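Local coordinates for protein acetyl-CoA acetyltransferase A (Ascaris suum, PDB 6BJA) that probably transfers acetyl groups to and from coenzyme A, as a thiolase of lipid metabolism working through a cysteine-bound acyl-thioester intermediate, at residues R114-A119 against A262-S267; V11-A16 against A280-Y285; S53-T58 against S80-S85; Q70-Q75 against C88-K93; T367-L372 against I392-L397. All blocks are in the same frame, centred on the assembly; numbering follows the deposited sequence.

All five contacts reach one mixed sheet, and they touch in series, from contact 4 through contacts 3, 1 and 2 to contact 5. Contacts 1 and 2 are strand pairings inside the sheet, their centres about 9 Å apart and joined through strand 11-23, and backbone bonds dominate both; contact 2 adds waters and a partly exposed Tyr12-Lys281 pair at its margin. Contacts 4 and 5 set helices against strands: the first is wholly buried and polar, in direct contact with a neighbouring subunit, whereas the second combines an aliphatic core with a lysine on a helix end. Contact 3, peripheral and partly exposed, relies on van der Waals packing of Ile82 and Pro83 against side chains and backbone oxygens.

Contact 1 of 5, residues R114-A119 against A262-S267; sequences RRIVVA and ACVLAS
Val117 and Leu265 trade two backbone hydrogen bonds, Leu265 N to Val117 O at 2.8 Å and Val117 N to Leu265 O at 3.0 Å, and Ala119 and Cys263 repeat the arrangement one pair further on. The straightest of the set is Cys263 N to Ala119 O, with 175° at the hydrogen. Where strand 257-267 ends, Ser267 N adds a bond to Arg115 O at 2.8 Å, lying in the carbonyl plane. Antiparallel pairing follows from this pattern and from the 159° between strand directions. At the non-hydrogen-bonded pairs the chains draw closer, and CA-H...O contacts fill in, such as Ile116 CA to Leu265 O at 3.4 Å.

Apolar packing divides between the two faces. Val118 CG2 meets Val264 CG2 at 4.1 Å on the face shared with Ile116 and Ala266. On the other, Val117 CG2 reaches both CB and CD1 of Leu265; its chi1 of -53° sets this methyl between the backbone N and carbonyl carbon.

Arg115 places its aliphatic part beside Ser267 but directs its charge to Glu269 and Glu273, while Ser267 OG caps Val270 N at the start of helix 268-274. Helix 33-48 packs on Ala262 and Val264, helix 97-110 on Ala119 and Leu265, and strands 57-61 and 11-23 flank the pair within the sheet.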
# COMPACT_ATOMS: atom_id res chain seq x y z
N ARG A 114 17.08 -0.45 -42.07
CA ARG A 114 16.45 -1.77 -41.93
C ARG A 114 15.74 -2.21 -43.19
O ARG A 114 15.32 -1.39 -44.02
CB ARG A 114 15.42 -1.77 -40.79
CG ARG A 114 15.95 -1.39 -39.45
CD ARG A 114 17.09 -2.25 -39.01
NE ARG A 114 17.42 -2.03 -37.61
CZ ARG A 114 18.44 -2.59 -36.98
NH1 ARG A 114 19.23 -3.44 -37.63
NH2 ARG A 114 18.66 -2.34 -35.70
N ARG A 115 15.55 -3.53 -43.30
CA ARG A 115 14.80 -4.13 -44.39
C ARG A 115 13.48 -4.72 -43.90
O ARG A 115 12.51 -4.74 -44.65
CB ARG A 115 15.61 -5.24 -45.05
CG ARG A 115 16.73 -4.76 -45.97
CD ARG A 115 17.77 -5.86 -46.18
NE ARG A 115 17.31 -6.99 -46.98
CZ ARG A 115 17.39 -7.06 -48.31
NH1 ARG A 115 16.95 -8.13 -48.95
NH2 ARG A 115 17.90 -6.06 -49.01
N ILE A 116 13.48 -5.24 -42.68
CA ILE A 116 12.34 -5.99 -42.14
C ILE A 116 12.17 -5.68 -40.66
O ILE A 116 13.09 -5.86 -39.89
CB ILE A 116 12.53 -7.51 -42.30
CG1 ILE A 116 12.75 -7.88 -43.76
CG2 ILE A 116 11.31 -8.25 -41.74
CD1 ILE A 116 13.29 -9.29 -43.95
N VAL A 117 11.00 -5.21 -40.25
CA VAL A 117 10.77 -4.97 -38.84
C VAL A 117 9.37 -5.41 -38.45
O VAL A 117 8.50 -5.57 -39.31
CB VAL A 117 10.94 -3.49 -38.45
CG1 VAL A 117 12.31 -2.93 -38.91
CG2 VAL A 117 9.85 -2.67 -38.99
N VAL A 118 9.17 -5.61 -37.15
CA VAL A 118 7.82 -5.81 -36.63
C VAL A 118 7.47 -4.62 -35.73
O VAL A 118 8.26 -4.22 -34.86
CB VAL A 118 7.67 -7.17 -35.89
CG1 VAL A 118 8.49 -7.26 -34.60
CG2 VAL A 118 6.16 -7.43 -35.64
N ALA A 119 6.31 -4.02 -36.01
CA ALA A 119 5.80 -2.88 -35.26
C ALA A 119 4.47 -3.29 -34.64
O ALA A 119 3.60 -3.82 -35.34
CB ALA A 119 5.64 -1.70 -36.16
N ALA A 262 -0.33 -6.14 -34.31
CA ALA A 262 1.01 -6.14 -34.89
C ALA A 262 1.01 -6.19 -36.40
O ALA A 262 0.15 -6.85 -37.00
CB ALA A 262 1.84 -7.36 -34.35
N CYS A 263 2.01 -5.55 -36.99
CA CYS A 263 2.27 -5.65 -38.43
C CYS A 263 3.73 -5.95 -38.68
O CYS A 263 4.60 -5.40 -38.00
CB CYS A 263 1.95 -4.36 -39.16
SG CYS A 263 0.28 -3.75 -39.06
N VAL A 264 4.01 -6.80 -39.66
CA VAL A 264 5.38 -6.93 -40.16
C VAL A 264 5.53 -6.01 -41.37
O VAL A 264 4.71 -6.05 -42.28
CB VAL A 264 5.71 -8.39 -40.53
CG1 VAL A 264 7.03 -8.49 -41.28
CG2 VAL A 264 5.76 -9.22 -39.30
N LEU A 265 6.59 -5.20 -41.36
CA LEU A 265 6.88 -4.29 -42.46
C LEU A 265 8.14 -4.76 -43.17
O LEU A 265 9.06 -5.26 -42.53
CB LEU A 265 7.08 -2.86 -41.94
CG LEU A 265 5.99 -2.32 -41.00
CD1 LEU A 265 6.39 -0.96 -40.44
CD2 LEU A 265 4.67 -2.20 -41.70
N ALA A 266 8.17 -4.62 -44.48
CA ALA A 266 9.36 -4.98 -45.25
C ALA A 266 9.59 -4.02 -46.42
O ALA A 266 8.66 -3.43 -46.97
CB ALA A 266 9.26 -6.43 -45.75
N SER A 267 10.87 -3.88 -46.81
CA SER A 267 11.22 -3.01 -47.92
C SER A 267 10.83 -3.62 -49.26
O SER A 267 10.63 -4.83 -49.37
CB SER A 267 12.72 -2.71 -47.90
OG SER A 267 13.44 -3.85 -48.34

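Contact 2 of 5, residues V11-A16 against A280-Y285; sequences VYILSA and AKVLSY
Tyr12 and Lys281 touch along the lysine's aliphatic chain: Lys281 CG lies 4.3 Å from the centroid of the Tyr12 ring, 28° off its normal, an off-centre CH-pi contact. The lysine can follow the tyrosine outward because CG stands anti to its backbone N (chi1 -172°) and the rest of the chain is extended. On the opposite face of the sheet, that of Val11, Ile13, Ala280 and Val282, Ile13 CD1 packs on Val282 CG2 at 3.9 Å and also reaches Ala280 CB, while Val11 lies alongside Val282.

Backbone bonds set this register. Ile13 N donates to Ala280 O at 2.8 Å, from well above the carbonyl plane, and Val282 N donates to Val11 O at 2.8 Å; the return bond from Ala280 N is weak. One water bridges Val11 N and Val282 O. A second meets Tyr12 OH at 2.9 Å, in the ring plane, and accepts a weak bond from Lys281 NZ, whose stronger partner is Asp10 through a salt bridge.

Further out, strand 257-267 flanks the first strand and 388-396 the second. With 147° between their directions, the two form a twisted antiparallel pairing that joins N-terminal and C-terminal thiolase family regions in one continuous sheet.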
# COMPACT_ATOMS: atom_id res chain seq x y z
N VAL A 11 7.90 0.91 -48.52
CA VAL A 11 7.50 0.22 -47.30
C VAL A 11 6.22 -0.58 -47.52
O VAL A 11 5.17 -0.03 -47.83
CB VAL A 11 7.27 1.23 -46.16
CG1 VAL A 11 6.83 0.54 -44.89
CG2 VAL A 11 8.55 2.02 -45.90
N TYR A 12 6.33 -1.90 -47.35
CA TYR A 12 5.16 -2.77 -47.50
C TYR A 12 4.75 -3.39 -46.18
O TYR A 12 5.58 -3.63 -45.31
CB TYR A 12 5.46 -3.87 -48.51
CG TYR A 12 5.61 -3.35 -49.90
CD1 TYR A 12 6.85 -2.95 -50.38
CD2 TYR A 12 4.51 -3.23 -50.75
CE1 TYR A 12 7.00 -2.46 -51.66
CE2 TYR A 12 4.65 -2.74 -52.03
CZ TYR A 12 5.90 -2.36 -52.48
OH TYR A 12 6.04 -1.87 -53.75
N ILE A 13 3.44 -3.62 -46.05
CA ILE A 13 2.88 -4.39 -44.94
C ILE A 13 2.74 -5.83 -45.41
O ILE A 13 2.01 -6.09 -46.36
CB ILE A 13 1.51 -3.82 -44.53
CG1 ILE A 13 1.69 -2.40 -43.99
CG2 ILE A 13 0.85 -4.69 -43.49
CD1 ILE A 13 0.41 -1.63 -43.77
N LEU A 14 3.42 -6.76 -44.75
CA LEU A 14 3.33 -8.18 -45.10
C LEU A 14 2.22 -8.88 -44.35
O LEU A 14 1.62 -9.83 -44.87
CB LEU A 14 4.63 -8.89 -44.82
CG LEU A 14 5.87 -8.37 -45.56
CD1 LEU A 14 7.05 -9.30 -45.29
CD2 LEU A 14 5.61 -8.26 -47.06
N SER A 15 1.93 -8.41 -43.14
CA SER A 15 0.93 -9.01 -42.29
C SER A 15 0.43 -7.98 -41.30
O SER A 15 1.13 -7.01 -41.00
CB SER A 15 1.49 -10.22 -41.54
OG SER A 15 2.57 -9.84 -40.70
N ALA A 16 -0.77 -8.24 -40.79
CA ALA A 16 -1.49 -7.29 -39.91
C ALA A 16 -2.54 -8.09 -39.14
O ALA A 16 -3.50 -8.59 -39.72
CB ALA A 16 -2.12 -6.20 -40.72
N ALA A 280 -0.39 -4.72 -48.27
CA ALA A 280 -0.60 -3.30 -48.43
C ALA A 280 0.74 -2.58 -48.53
O ALA A 280 1.80 -3.15 -48.25
CB ALA A 280 -1.41 -2.75 -47.27
N LYS A 281 0.68 -1.32 -48.93
CA LYS A 281 1.85 -0.47 -49.06
C LYS A 281 1.63 0.78 -48.20
O LYS A 281 0.54 1.34 -48.20
CB LYS A 281 2.06 -0.09 -50.53
CG LYS A 281 3.33 0.64 -50.81
CD LYS A 281 3.52 0.84 -52.30
CE LYS A 281 4.91 1.41 -52.60
NZ LYS A 281 5.18 1.51 -54.06
N VAL A 282 2.64 1.20 -47.45
CA VAL A 282 2.54 2.45 -46.70
C VAL A 282 3.01 3.58 -47.62
O VAL A 282 4.16 3.61 -48.02
CB VAL A 282 3.38 2.43 -45.42
CG1 VAL A 282 3.32 3.80 -44.74
CG2 VAL A 282 2.90 1.34 -44.48
N LEU A 283 2.10 4.50 -47.95
CA LEU A 283 2.42 5.55 -48.91
C LEU A 283 2.99 6.79 -48.26
O LEU A 283 3.88 7.44 -48.82
CB LEU A 283 1.18 5.95 -49.69
CG LEU A 283 0.58 4.87 -50.58
CD1 LEU A 283 -0.58 5.45 -51.34
CD2 LEU A 283 1.63 4.29 -51.52
N SER A 284 2.48 7.12 -47.08
CA SER A 284 2.84 8.36 -46.41
C SER A 284 2.32 8.37 -44.99
O SER A 284 1.44 7.57 -44.63
CB SER A 284 2.26 9.56 -47.18
OG SER A 284 2.81 10.78 -46.71
N TYR A 285 2.86 9.28 -44.18
CA TYR A 285 2.35 9.49 -42.84
C TYR A 285 2.48 10.98 -42.49
O TYR A 285 3.25 11.71 -43.12
CB TYR A 285 3.09 8.62 -41.82
CG TYR A 285 4.53 8.93 -41.71
CD1 TYR A 285 4.93 9.95 -40.88
CD2 TYR A 285 5.49 8.23 -42.41
CE1 TYR A 285 6.21 10.28 -40.74
CE2 TYR A 285 6.84 8.57 -42.28
CZ TYR A 285 7.16 9.61 -41.43
OH TYR A 285 8.46 10.04 -41.20
O HOH W 1 6.36 3.13 -49.52
O HOH W 2 3.62 -1.27 -55.22

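Contact 3 of 5, residues S53-T58 against S80-S85; sequences SAIEET and SEIPKS
Pro83 brings the only ring of this contact, a puckered pyrrolidine rather than a flat group, against the backbone of Ser53. The ring meets it through its CG-CD side: CG lies 3.5 Å from Ser53 O and 3.7 Å from Ser53 CA, and CD approaches the same CA at 3.8 Å. CD also comes within 4.0 Å of Ile55 O, which places the ring beside the bend where the 3-10 turn leads into strand 57-61.

Ile82 extends the packing inward, crossing Ile55 at an angle. Both branches touch Ile55, and CD1 alone goes on to Thr58. CG2 rests near Ile55 O at 3.6 Å, whereas CD1 passes on to Ile55 CG2 at 3.9 Å and to Thr58 OG1 at 3.4 Å. With CG1 anti to the carbonyl carbon (chi1 -66°) and chi2 at 171°, the extended branch carries CD1 to the start of the strand. The Thr58 hydroxyl that it touches is hydrogen-bonded to Ser77 OG, and Ile55 O receives Ser86 OG, so the two oxygens that Ile82 touches both have hydrogen-bond partners.

Glu81, at positive phi, is the C-prime residue of a Schellman motif: Ile82 N returns to Ser77 O and Glu81 N to Ile78 O. This helix ending turns the chain into the connection between helix 72-79 and strand 87-92, part of the beta-alpha-beta unit that starts with strand 57-61.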
# COMPACT_ATOMS: atom_id res chain seq x y z
N SER A 53 13.88 -15.29 -37.76
CA SER A 53 15.28 -14.90 -37.87
C SER A 53 15.50 -13.70 -38.76
O SER A 53 16.56 -13.07 -38.67
CB SER A 53 16.12 -16.06 -38.39
OG SER A 53 15.66 -16.46 -39.67
N ALA A 54 14.52 -13.37 -39.61
CA ALA A 54 14.66 -12.25 -40.54
C ALA A 54 14.23 -10.90 -39.95
O ALA A 54 14.46 -9.85 -40.56
CB ALA A 54 13.86 -12.53 -41.78
N ILE A 55 13.58 -10.93 -38.79
CA ILE A 55 13.07 -9.71 -38.17
C ILE A 55 14.22 -8.94 -37.53
O ILE A 55 14.89 -9.47 -36.64
CB ILE A 55 12.01 -10.01 -37.11
CG1 ILE A 55 10.90 -10.91 -37.66
CG2 ILE A 55 11.45 -8.69 -36.55
CD1 ILE A 55 10.15 -10.36 -38.87
N GLU A 56 14.45 -7.70 -37.97
CA GLU A 56 15.65 -6.94 -37.58
C GLU A 56 15.44 -6.02 -36.37
O GLU A 56 16.40 -5.68 -35.66
CB GLU A 56 16.15 -6.10 -38.76
CG GLU A 56 16.64 -6.97 -39.91
CD GLU A 56 16.81 -6.25 -41.24
OE1 GLU A 56 16.46 -5.07 -41.36
OE2 GLU A 56 17.29 -6.88 -42.20
N GLU A 57 14.20 -5.60 -36.17
CA GLU A 57 13.79 -4.74 -35.06
C GLU A 57 12.40 -5.07 -34.60
O GLU A 57 11.55 -5.41 -35.41
CB GLU A 57 13.76 -3.26 -35.44
CG GLU A 57 15.05 -2.61 -35.65
CD GLU A 57 14.93 -1.07 -35.59
OE1 GLU A 57 13.98 -0.53 -34.95
OE2 GLU A 57 15.80 -0.42 -36.19
N THR A 58 12.16 -4.87 -33.30
CA THR A 58 10.85 -5.01 -32.68
C THR A 58 10.51 -3.71 -31.99
O THR A 58 11.24 -3.31 -31.09
CB THR A 58 10.85 -6.15 -31.70
OG1 THR A 58 11.23 -7.34 -32.40
CG2 THR A 58 9.48 -6.35 -31.07
N SER A 80 9.42 -14.39 -28.80
CA SER A 80 8.90 -14.64 -30.14
C SER A 80 9.95 -15.26 -31.09
O SER A 80 9.72 -15.36 -32.30
CB SER A 80 8.35 -13.35 -30.75
OG SER A 80 7.31 -12.83 -29.94
N GLU A 81 11.09 -15.69 -30.52
CA GLU A 81 12.19 -16.31 -31.27
C GLU A 81 12.84 -15.40 -32.32
O GLU A 81 13.41 -15.84 -33.30
CB GLU A 81 11.68 -17.60 -31.92
CG GLU A 81 11.17 -18.58 -30.87
CD GLU A 81 10.82 -19.95 -31.44
OE1 GLU A 81 10.31 -20.02 -32.58
OE2 GLU A 81 11.05 -20.96 -30.74
N ILE A 82 12.75 -14.09 -32.10
CA ILE A 82 13.49 -13.13 -32.91
C ILE A 82 14.93 -13.13 -32.39
O ILE A 82 15.13 -13.26 -31.20
CB ILE A 82 12.82 -11.75 -32.83
CG1 ILE A 82 11.45 -11.84 -33.50
CG2 ILE A 82 13.64 -10.68 -33.50
CD1 ILE A 82 10.59 -10.58 -33.28
N PRO A 83 15.93 -12.99 -33.29
CA PRO A 83 17.33 -13.12 -32.86
C PRO A 83 17.71 -12.14 -31.77
O PRO A 83 17.21 -11.01 -31.74
CB PRO A 83 18.12 -12.83 -34.13
CG PRO A 83 17.21 -13.23 -35.23
CD PRO A 83 15.84 -12.82 -34.75
N LYS A 84 18.62 -12.57 -30.91
CA LYS A 84 19.16 -11.68 -29.88
C LYS A 84 19.83 -10.46 -30.49
O LYS A 84 19.92 -9.43 -29.83
CB LYS A 84 20.15 -12.41 -29.00
CG LYS A 84 19.63 -13.62 -28.29
CD LYS A 84 18.53 -13.34 -27.29
CE LYS A 84 18.01 -14.65 -26.64
NZ LYS A 84 17.55 -15.72 -27.57
N SER A 85 20.30 -10.56 -31.73
CA SER A 85 20.94 -9.45 -32.41
C SER A 85 19.97 -8.35 -32.86
O SER A 85 20.41 -7.27 -33.22
CB SER A 85 21.73 -9.94 -33.63
OG SER A 85 20.90 -10.67 -34.51

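Contact 4 of 5, residues Q70-Q75 against C88-K93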
# COMPACT_ATOMS: atom_id res chain seq x y z
N GLN A 70 11.84 -4.75 -17.48
CA GLN A 70 12.64 -3.99 -18.43
C GLN A 70 12.09 -4.09 -19.84
O GLN A 70 11.80 -5.19 -20.30
CB GLN A 70 14.09 -4.49 -18.44
CG GLN A 70 14.87 -4.16 -17.20
CD GLN A 70 16.33 -4.60 -17.29
OE1 GLN A 70 16.70 -5.45 -18.10
NE2 GLN A 70 17.15 -4.00 -16.45
N ASN A 71 11.99 -2.95 -20.52
CA ASN A 71 11.78 -2.85 -21.98
C ASN A 71 10.97 -3.99 -22.57
O ASN A 71 11.54 -4.95 -23.11
CB ASN A 71 13.16 -2.74 -22.66
CG ASN A 71 13.08 -2.54 -24.17
OD1 ASN A 71 12.02 -2.26 -24.74
ND2 ASN A 71 14.23 -2.67 -24.81
N ILE A 72 9.65 -3.91 -22.47
CA ILE A 72 8.85 -5.08 -22.84
C ILE A 72 9.06 -5.49 -24.30
O ILE A 72 8.89 -6.66 -24.62
CB ILE A 72 7.33 -4.87 -22.59
CG1 ILE A 72 6.77 -3.72 -23.40
CG2 ILE A 72 7.06 -4.71 -21.10
CD1 ILE A 72 5.28 -3.70 -23.37
N ALA A 73 9.44 -4.56 -25.17
CA ALA A 73 9.75 -4.90 -26.56
C ALA A 73 10.81 -6.00 -26.63
O ALA A 73 10.69 -6.91 -27.44
CB ALA A 73 10.20 -3.70 -27.33
N ARG A 74 11.82 -5.95 -25.76
CA ARG A 74 12.86 -6.98 -25.77
C ARG A 74 12.34 -8.33 -25.24
O ARG A 74 12.69 -9.39 -25.75
CB ARG A 74 14.05 -6.50 -24.95
CG ARG A 74 15.24 -7.46 -24.95
CD ARG A 74 15.90 -7.53 -26.30
NE ARG A 74 17.23 -8.17 -26.20
CZ ARG A 74 17.98 -8.49 -27.25
NH1 ARG A 74 17.60 -8.20 -28.48
NH2 ARG A 74 19.15 -9.09 -27.05
N GLN A 75 11.51 -8.29 -24.20
CA GLN A 75 10.89 -9.49 -23.68
C GLN A 75 10.06 -10.16 -24.76
O GLN A 75 10.14 -11.37 -24.96
CB GLN A 75 10.03 -9.18 -22.47
CG GLN A 75 10.76 -8.63 -21.27
CD GLN A 75 9.83 -8.43 -20.10
OE1 GLN A 75 9.14 -9.36 -19.68
NE2 GLN A 75 9.78 -7.21 -19.59
N CYS A 88 15.34 -3.77 -30.04
CA CYS A 88 14.02 -3.70 -29.41
C CYS A 88 13.82 -2.42 -28.61
O CYS A 88 14.65 -2.09 -27.79
CB CYS A 88 13.84 -4.88 -28.49
SG CYS A 88 14.15 -6.46 -29.33
N VAL A 89 12.71 -1.72 -28.85
CA VAL A 89 12.45 -0.48 -28.12
C VAL A 89 10.96 -0.35 -27.82
O VAL A 89 10.11 -0.78 -28.63
CB VAL A 89 12.96 0.73 -28.92
CG1 VAL A 89 12.19 0.92 -30.23
CG2 VAL A 89 12.87 2.01 -28.08
N THR A 90 10.64 0.20 -26.66
CA THR A 90 9.26 0.41 -26.23
C THR A 90 9.01 1.90 -26.27
O THR A 90 9.84 2.68 -25.82
CB THR A 90 8.98 -0.16 -24.83
OG1 THR A 90 9.39 -1.54 -24.79
CG2 THR A 90 7.50 -0.14 -24.52
N ILE A 91 7.90 2.30 -26.85
CA ILE A 91 7.66 3.73 -26.95
C ILE A 91 6.27 4.12 -26.47
O ILE A 91 5.30 3.35 -26.54
CB ILE A 91 7.92 4.24 -28.37
CG1 ILE A 91 6.83 3.81 -29.31
CG2 ILE A 91 9.27 3.77 -28.92
CD1 ILE A 91 6.21 5.01 -29.83
N ASN A 92 6.21 5.35 -25.95
CA ASN A 92 5.00 5.89 -25.34
C ASN A 92 4.66 7.22 -25.99
O ASN A 92 5.39 8.20 -25.83
CB ASN A 92 5.19 6.08 -23.82
CG ASN A 92 3.95 6.61 -23.12
OD1 ASN A 92 2.97 6.97 -23.75
ND2 ASN A 92 4.00 6.66 -21.79
N LYS A 93 3.58 7.22 -26.75
CA LYS A 93 2.96 8.44 -27.23
C LYS A 93 1.46 8.36 -26.88
O LYS A 93 0.57 8.70 -27.69
CB LYS A 93 3.20 8.63 -28.72
CG LYS A 93 3.03 10.06 -29.23
CD LYS A 93 3.50 10.13 -30.66
CE LYS A 93 3.15 11.43 -31.31
NZ LYS A 93 4.13 12.44 -30.99
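Thr90 OG1 is held by two groups from the start of helix 72-79. It donates to Asn71 OD1 at 2.7 Å, within the plane of that carbonyl, and accepts from Ala73 N at 3.0 Å with 163° at the hydrogen. The hydroxyl therefore has a defined direction, and it satisfies a backbone N-H of the helix's first turn. With OG1 anti to the carbonyl carbon (chi1 -52°), CG2 is left to meet Ile72 CG1 at 3.8 Å.

The other arm of the Asn71 amide fixes its rotation: ND2 donates to Cys88 O at 3.1 Å, nearly straight at 169°. The acceptor lies in the amide plane, although the donor stands well above the plane of the Cys88 carbonyl. One side chain at the N-cap position thus spans two strand residues, Cys88 and Thr90, both buried.

Packing accompanies these bonds. Ala73 CB sits 3.2 Å from Val89 O, and Cys88 SG rests on Arg74 CD at 3.7 Å, at the guanidinium edge and in its plane. Arg74 itself bonds to Gly386 O of the second subunit and to Lys84 O, while Thr90, Ile91 and Asn92 pair with an antiparallel strand of that subunit. Helix 72-79 against strand 87-92 is the second half of a beta-alpha-beta crossover from strand 57-61, here at a subunit interface where the sheet runs on between chains.

Contact 5 of 5, residues T367-L372 against I392-L397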
# COMPACT_ATOMS: atom_id res chain seq x y z
N THR A 367 -7.33 -3.13 -38.75
CA THR A 367 -8.72 -3.14 -39.19
C THR A 367 -8.87 -2.45 -40.55
O THR A 367 -9.61 -2.96 -41.43
CB THR A 367 -9.59 -2.48 -38.13
OG1 THR A 367 -9.51 -3.30 -36.95
CG2 THR A 367 -11.04 -2.38 -38.58
N LEU A 368 -8.18 -1.34 -40.75
CA LEU A 368 -8.22 -0.65 -42.04
C LEU A 368 -7.72 -1.55 -43.17
O LEU A 368 -8.36 -1.65 -44.23
CB LEU A 368 -7.40 0.64 -41.99
CG LEU A 368 -7.34 1.42 -43.29
CD1 LEU A 368 -8.72 1.98 -43.64
CD2 LEU A 368 -6.31 2.53 -43.21
N VAL A 369 -6.55 -2.16 -42.97
CA VAL A 369 -5.93 -2.96 -44.00
C VAL A 369 -6.91 -4.04 -44.45
O VAL A 369 -7.10 -4.26 -45.65
CB VAL A 369 -4.61 -3.60 -43.49
CG1 VAL A 369 -4.16 -4.77 -44.37
CG2 VAL A 369 -3.52 -2.53 -43.41
N HIS A 370 -7.58 -4.68 -43.51
CA HIS A 370 -8.39 -5.83 -43.88
C HIS A 370 -9.81 -5.47 -44.34
O HIS A 370 -10.52 -6.31 -44.87
CB HIS A 370 -8.42 -6.81 -42.71
CG HIS A 370 -7.13 -7.53 -42.58
ND1 HIS A 370 -6.64 -8.36 -43.57
CD2 HIS A 370 -6.19 -7.51 -41.60
CE1 HIS A 370 -5.47 -8.83 -43.19
NE2 HIS A 370 -5.17 -8.34 -42.00
N ALA A 371 -10.21 -4.21 -44.16
CA ALA A 371 -11.49 -3.73 -44.69
C ALA A 371 -11.35 -3.20 -46.12
O ALA A 371 -12.28 -3.29 -46.93
CB ALA A 371 -12.05 -2.65 -43.78
N LEU A 372 -10.19 -2.63 -46.43
CA LEU A 372 -9.89 -2.16 -47.78
C LEU A 372 -9.93 -3.29 -48.79
O LEU A 372 -9.48 -4.40 -48.50
CB LEU A 372 -8.52 -1.51 -47.84
CG LEU A 372 -8.36 -0.14 -47.18
CD1 LEU A 372 -6.87 0.23 -47.10
CD2 LEU A 372 -9.14 0.95 -47.94
N ILE A 392 -1.81 7.82 -41.16
CA ILE A 392 -1.07 7.03 -42.13
C ILE A 392 -1.96 6.78 -43.34
O ILE A 392 -3.17 6.56 -43.20
CB ILE A 392 -0.52 5.70 -41.50
CG1 ILE A 392 0.45 4.98 -42.43
CG2 ILE A 392 -1.64 4.79 -41.10
CD1 ILE A 392 1.30 3.92 -41.69
N LEU A 393 -1.35 6.87 -44.52
CA LEU A 393 -2.01 6.57 -45.78
C LEU A 393 -1.52 5.24 -46.32
O LEU A 393 -0.30 5.03 -46.47
CB LEU A 393 -1.71 7.69 -46.79
CG LEU A 393 -2.20 7.47 -48.22
CD1 LEU A 393 -3.72 7.55 -48.28
CD2 LEU A 393 -1.55 8.52 -49.14
N ILE A 394 -2.46 4.34 -46.60
CA ILE A 394 -2.11 3.03 -47.13
C ILE A 394 -2.88 2.66 -48.38
O ILE A 394 -4.01 3.11 -48.59
CB ILE A 394 -2.29 1.95 -46.08
CG1 ILE A 394 -3.73 1.79 -45.64
CG2 ILE A 394 -1.39 2.23 -44.85
CD1 ILE A 394 -3.93 0.48 -44.92
N LYS A 395 -2.23 1.85 -49.21
CA LYS A 395 -2.84 1.31 -50.42
C LYS A 395 -2.92 -0.19 -50.27
O LYS A 395 -1.91 -0.83 -49.98
CB LYS A 395 -2.03 1.66 -51.67
CG LYS A 395 -2.66 1.11 -52.96
CD LYS A 395 -1.87 1.48 -54.22
CE LYS A 395 -0.48 0.84 -54.23
NZ LYS A 395 0.30 1.09 -55.49
N LYS A 396 -4.12 -0.73 -50.44
CA LYS A 396 -4.31 -2.17 -50.39
C LYS A 396 -3.88 -2.77 -51.73
O LYS A 396 -4.20 -2.22 -52.78
CB LYS A 396 -5.76 -2.49 -50.07
CG LYS A 396 -6.08 -3.94 -49.77
CD LYS A 396 -5.48 -4.36 -48.43
CE LYS A 396 -5.80 -5.82 -48.10
NZ LYS A 396 -7.24 -6.09 -47.91
N LEU A 397 -3.14 -3.87 -51.68
CA LEU A 397 -2.63 -4.50 -52.88
C LEU A 397 -3.53 -5.66 -53.29
O LEU A 397 -4.47 -6.00 -52.57
CB LEU A 397 -1.19 -4.97 -52.66
CG LEU A 397 -0.28 -3.79 -52.25
CD1 LEU A 397 1.11 -4.27 -51.91
CD2 LEU A 397 -0.23 -2.73 -53.34
OXT LEU A 397 -3.35 -6.27 -54.35
O HOH W 3 -7.23 -8.42 -46.30
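The last helix and last strand of the C-terminal thiolase region pack here in an alpha/beta layer, helix 357-371 lying over strand 388-396 with 31° between the directions of the short segments and 8.8 Å between their axes. Lys396 provides the polar grip. Its NZ donates to Val369 O at 2.9 Å and to Leu372 O at 2.9 Å, each approached somewhat out of the carbonyl plane. Bends at chi2 (69°) and chi4 (-64°) fold the chain back across the helix terminus, so that CD and CE also lie against Val369 O. Carbonyls at the C-terminal end of a helix would be expected to favour a positive charge, which is consistent with this placement. A water takes a third bond from Lys396 NZ at 2.8 Å and links it to His370 ND1.

Two residues earlier in the strand the contact is aliphatic and centres on Ile394 CD1. Leu368 CD2 meets this methyl tip to tip at 3.6 Å, Leu372 CD1 approaches it obliquely at 3.7 Å, and Val369 CG2 crosses at about a right angle at 3.4 Å, a tight carbon-carbon approach. Leu372 CB also packs on Lys396 CB at 3.7 Å, joining the apolar cluster to the lysine's stem.

His370 NE2 bonds to Ala16 O, tying the helix to strand 11-23. Leu368 and Leu372 also touch strand 319-322, and in the sheet strand 388-396 runs between strands 280-289 and 377-384.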